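Local coordinates for exodeoxyribonuclease (Neisseria meningitidis, PDB 2JC5), which probably cleaves DNA at abasic sites as a magnesium- or manganese-dependent AP endonuclease of the ExoA family, in DNA repair, at residues N151-N156 against W218-Q223. Residues are numbered along the deposited sequence; the frame is centred on the assembly and turned at random.
Sequences NIAHQN and WRIDYQ. With BCN (bicine), chain C.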
ATOM      1  N   ASN A 151      -3.143   6.008   4.052  1.00  5.41           N
ATOM      2  CA  ASN A 151      -3.498   6.718   5.291  1.00  5.34           C
ATOM      3  C   ASN A 151      -4.604   7.754   5.092  1.00  6.33           C
ATOM      4  O   ASN A 151      -4.756   8.683   5.889  1.00  7.31           O
ATOM      5  CB  ASN A 151      -2.239   7.322   5.946  1.00  4.51           C
ATOM      6  CG  ASN A 151      -1.587   6.400   6.957  1.00  6.81           C
ATOM      7  OD1 ASN A 151      -0.356   6.244   6.981  1.00 11.20           O
ATOM      8  ND2 ASN A 151      -2.387   5.803   7.798  1.00  5.82           N
ATOM      9  N   ILE A 152      -5.447   7.529   4.080  1.00  4.94           N
ATOM     10  CA  ILE A 152      -6.597   8.408   3.817  1.00  6.04           C
ATOM     11  C   ILE A 152      -7.771   7.524   3.393  1.00  5.61           C
ATOM     12  O   ILE A 152      -7.606   6.688   2.513  1.00  6.25           O
ATOM     13  CB  ILE A 152      -6.323   9.416   2.698  1.00  6.80           C
ATOM     14  CG1 ILE A 152      -5.141  10.327   3.046  1.00  7.88           C
ATOM     15  CG2 ILE A 152      -7.566  10.258   2.430  1.00  6.70           C
ATOM     16  CD1 ILE A 152      -4.608  11.081   1.832  1.00  8.50           C
ATOM     17  N   ALA A 153      -8.921   7.701   4.041  1.00  6.72           N
ATOM     18  CA  ALA A 153     -10.200   7.133   3.605  1.00  6.13           C
ATOM     19  C   ALA A 153     -10.899   8.195   2.755  1.00  7.14           C
ATOM     20  O   ALA A 153     -10.964   9.362   3.141  1.00  7.08           O
ATOM     21  CB  ALA A 153     -11.064   6.737   4.809  1.00  6.81           C
ATOM     22  N   HIS A 154     -11.461   7.779   1.623  1.00  6.69           N
ATOM     23  CA  HIS A 154     -11.936   8.749   0.637  1.00  6.57           C
ATOM     24  C   HIS A 154     -13.346   9.287   0.920  1.00  7.59           C
ATOM     25  O   HIS A 154     -13.541  10.501   0.978  1.00  8.91           O
ATOM     26  CB  HIS A 154     -11.848   8.108  -0.749  1.00  7.91           C
ATOM     27  CG  HIS A 154     -12.208   9.013  -1.881  1.00  8.10           C
ATOM     28  ND1 HIS A 154     -12.595   8.517  -3.109  1.00  8.78           N
ATOM     29  CD2 HIS A 154     -12.318  10.359  -1.960  1.00  9.27           C
ATOM     30  CE1 HIS A 154     -12.880   9.533  -3.913  1.00  9.56           C
ATOM     31  NE2 HIS A 154     -12.725  10.660  -3.239  1.00  9.44           N
ATOM     32  N   GLN A 155     -14.305   8.387   1.112  1.00  6.56           N
ATOM     33  CA  GLN A 155     -15.729   8.714   1.205  0.50  7.02           C
ATOM     34  C   GLN A 155     -16.319   8.116   2.472  1.00  7.17           C
ATOM     35  O   GLN A 155     -15.667   7.318   3.128  1.00  7.64           O
ATOM     36  CB  GLN A 155     -16.472   8.123   0.004  0.50  7.62           C
ATOM     37  CG  GLN A 155     -15.952   8.570  -1.348  0.50  8.46           C
ATOM     38  CD  GLN A 155     -16.859   8.122  -2.474  0.50  8.01           C
ATOM     39  OE1 GLN A 155     -16.792   6.981  -2.930  0.50  8.59           O
ATOM     40  NE2 GLN A 155     -17.727   9.017  -2.916  0.50  8.92           N
ATOM     41  N   ASN A 156     -17.568   8.460   2.784  1.00  7.64           N
ATOM     42  CA  ASN A 156     -18.206   7.952   3.999  1.00  7.54           C
ATOM     43  C   ASN A 156     -18.212   6.427   4.054  1.00  8.17           C
ATOM     44  O   ASN A 156     -18.015   5.830   5.118  1.00  8.41           O
ATOM     45  CB  ASN A 156     -19.641   8.466   4.124  1.00  9.06           C
ATOM     46  CG  ASN A 156     -19.721   9.949   4.368  1.00  9.64           C
ATOM     47  OD1 ASN A 156     -18.738  10.592   4.686  1.00 10.21           O
ATOM     48  ND2 ASN A 156     -20.925  10.493   4.239  1.00 11.51           N
ATOM     49  N   TRP A 218     -11.364   1.151   8.683  1.00  5.27           N
ATOM     50  CA  TRP A 218     -11.128   2.158   7.682  1.00  4.79           C
ATOM     51  C   TRP A 218     -10.524   1.486   6.465  1.00  4.95           C
ATOM     52  O   TRP A 218      -9.685   0.595   6.611  1.00  5.38           O
ATOM     53  CB  TRP A 218     -10.086   3.182   8.147  1.00  6.39           C
ATOM     54  CG  TRP A 218     -10.356   3.968   9.389  1.00  7.20           C
ATOM     55  CD1 TRP A 218     -10.680   3.496  10.636  1.00  7.50           C
ATOM     56  CD2 TRP A 218     -10.192   5.383   9.526  1.00  6.77           C
ATOM     57  NE1 TRP A 218     -10.787   4.545  11.518  1.00  8.12           N
ATOM     58  CE2 TRP A 218     -10.478   5.710  10.868  1.00  7.09           C
ATOM     59  CE3 TRP A 218      -9.853   6.412   8.631  1.00  7.12           C
ATOM     60  CZ2 TRP A 218     -10.433   7.018  11.337  1.00  8.01           C
ATOM     61  CZ3 TRP A 218      -9.784   7.701   9.103  1.00  7.27           C
ATOM     62  CH2 TRP A 218     -10.087   8.000  10.439  1.00  7.70           C
ATOM     63  N   ARG A 219     -10.899   1.939   5.270  1.00  4.88           N
ATOM     64  CA  ARG A 219     -10.226   1.506   4.052  1.00  4.87           C
ATOM     65  C   ARG A 219      -9.167   2.557   3.702  1.00  5.47           C
ATOM     66  O   ARG A 219      -9.463   3.607   3.110  1.00  6.38           O
ATOM     67  CB  ARG A 219     -11.208   1.327   2.897  1.00  5.71           C
ATOM     68  CG  ARG A 219     -10.541   0.709   1.675  1.00  6.07           C
ATOM     69  CD  ARG A 219     -11.543   0.407   0.617  1.00  6.38           C
ATOM     70  NE  ARG A 219     -12.043   1.616  -0.014  1.00  5.77           N
ATOM     71  CZ  ARG A 219     -11.574   2.126  -1.147  1.00  6.91           C
ATOM     72  NH1 ARG A 219     -10.569   1.530  -1.802  1.00  6.49           N
ATOM     73  NH2 ARG A 219     -12.125   3.235  -1.624  1.00  7.28           N
ATOM     74  N   ILE A 220      -7.937   2.296   4.132  1.00  4.83           N
ATOM     75  CA  ILE A 220      -6.816   3.208   3.898  1.00  5.17           C
ATOM     76  C   ILE A 220      -5.710   2.598   3.027  1.00  4.97           C
ATOM     77  O   ILE A 220      -4.747   3.291   2.701  1.00  5.33           O
ATOM     78  CB  ILE A 220      -6.252   3.777   5.217  1.00  5.07           C
ATOM     79  CG1 ILE A 220      -5.808   2.650   6.154  1.00  5.65           C
ATOM     80  CG2 ILE A 220      -7.281   4.699   5.877  1.00  6.80           C
ATOM     81  CD1 ILE A 220      -5.064   3.143   7.416  1.00  6.71           C
ATOM     82  N   ASP A 221      -5.858   1.322   2.661  1.00  5.13           N
ATOM     83  CA  ASP A 221      -4.934   0.629   1.770  1.00  4.58           C
ATOM     84  C   ASP A 221      -5.593   0.535   0.411  1.00  4.51           C
ATOM     85  O   ASP A 221      -6.801   0.288   0.321  1.00  6.37           O
ATOM     86  CB  ASP A 221      -4.619  -0.752   2.321  1.00  7.49           C
ATOM     87  CG  ASP A 221      -3.939  -0.683   3.682  1.00  7.29           C
ATOM     88  OD1 ASP A 221      -2.688  -0.549   3.721  1.00  9.72           O
ATOM     89  OD2 ASP A 221      -4.637  -0.757   4.723  1.00  7.55           O
ATOM     90  N   TYR A 222      -4.808   0.758  -0.630  1.00  5.53           N
ATOM     91  CA  TYR A 222      -5.318   0.833  -2.000  1.00  5.91           C
ATOM     92  C   TYR A 222      -4.401   0.129  -2.973  1.00  5.35           C
ATOM     93  O   TYR A 222      -3.199   0.007  -2.741  1.00  7.35           O
ATOM     94  CB  TYR A 222      -5.377   2.279  -2.507  1.00  7.59           C
ATOM     95  CG  TYR A 222      -6.256   3.244  -1.787  1.00  7.49           C
ATOM     96  CD1 TYR A 222      -5.864   3.804  -0.575  1.00  7.46           C
ATOM     97  CD2 TYR A 222      -7.466   3.650  -2.327  1.00  7.71           C
ATOM     98  CE1 TYR A 222      -6.668   4.696   0.078  1.00  7.85           C
ATOM     99  CE2 TYR A 222      -8.262   4.560  -1.677  1.00  7.61           C
ATOM    100  CZ  TYR A 222      -7.852   5.092  -0.476  1.00  6.75           C
ATOM    101  OH  TYR A 222      -8.652   6.027   0.151  1.00  8.80           O
ATOM    102  N   GLN A 223      -4.973  -0.249  -4.107  1.00  5.27           N
ATOM    103  CA  GLN A 223      -4.219  -0.435  -5.352  1.00  6.03           C
ATOM    104  C   GLN A 223      -4.749   0.592  -6.338  1.00  5.65           C
ATOM    105  O   GLN A 223      -5.895   0.508  -6.756  1.00  7.32           O
ATOM    106  CB  GLN A 223      -4.366  -1.875  -5.864  1.00  5.88           C
ATOM    107  CG  GLN A 223      -3.726  -2.889  -4.915  1.00  6.91           C
ATOM    108  CD  GLN A 223      -3.467  -4.287  -5.503  1.00  4.99           C
ATOM    109  OE1 GLN A 223      -3.388  -4.495  -6.717  1.00  6.96           O
ATOM    110  NE2 GLN A 223      -3.305  -5.248  -4.615  1.00  6.38           N
TER
HETATM  111  N1  BCN C1261      -4.778   6.991  10.745  1.00 12.37           N
HETATM  112  C1  BCN C1261      -4.327   7.813   9.597  1.00 10.47           C
HETATM  113  C2  BCN C1261      -3.343   8.886   9.995  1.00  9.80           C
HETATM  114  O21 BCN C1261      -2.816   9.573   9.073  1.00  8.85           O
HETATM  115  O22 BCN C1261      -3.088   9.048  11.200  1.00 10.84           O
HETATM  116  C3  BCN C1261      -4.252   5.619  10.718  1.00 16.83           C
HETATM  117  C4  BCN C1261      -2.936   5.577  11.471  1.00 17.19           C
HETATM  118  O4  BCN C1261      -3.037   6.137  12.804  1.00 16.74           O
HETATM  119  C5  BCN C1261      -6.281   6.985  10.844  1.00 14.99           C
HETATM  120  C6  BCN C1261      -6.726   6.832  12.292  1.00 13.65           C
HETATM  121  O6  BCN C1261      -5.903   7.583  13.188  1.00 19.68           O
HETATM  122  O   HOH W   1     -10.938   4.866   1.061  1.00  7.59           O
HETATM  123  O   HOH W   2     -14.721   5.223  -2.060  1.00  7.96           O
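Tyr222 reaches from its strand to the backbone of the facing loop, where its hydroxyl OH donates to Ile152 O over 2.7 Å. The acceptor sits at the ring edge, in the ring plane, while the donor is tilted 33° from the carbonyl plane. Chi1 of -62°, with CG anti to the carbonyl carbon, directs the ring at the loop. A water ties the same hydroxyl into a small network: it donates to Tyr222 OH and, at 2.8 Å, to Arg219 O, and accepts from His154 N, 3.0 Å away. One water thus links the loop backbone, the Arg219 carbonyl and the tyrosine hydroxyl.

Packing is tightest around Ile220, whose CG2 branch lies 3.8 Å from Ile152 C, against the loop peptides. Ala153 CB meets Trp218 CE3 at 4.0 Å, oblique to the indole, whose one face carries bicine, with BCN C5 3.9 Å above the plane. Beside this, the backbone link from Asn151 N to Ile220 O is weak. The looser side lies toward exposed Gln155, where a water bridge to Arg219 is doubtful; Arg219 is held chiefly by salt bridges to Asp158 and Asp190.

The contact illustrates how a DNase I-like fold gathers a probable active site from distant parts of the chain: Asn151, predicted to stabilise the transition state, and Asp221, predicted to matter for catalysis and hydrogen-bonded through OD2 to His247 ND1. The loop follows strand 143-147, which pairs antiparallel with 217-225, and runs roughly perpendicular to that strand near its break; Ile152 and His154 pack onto helix 173-184.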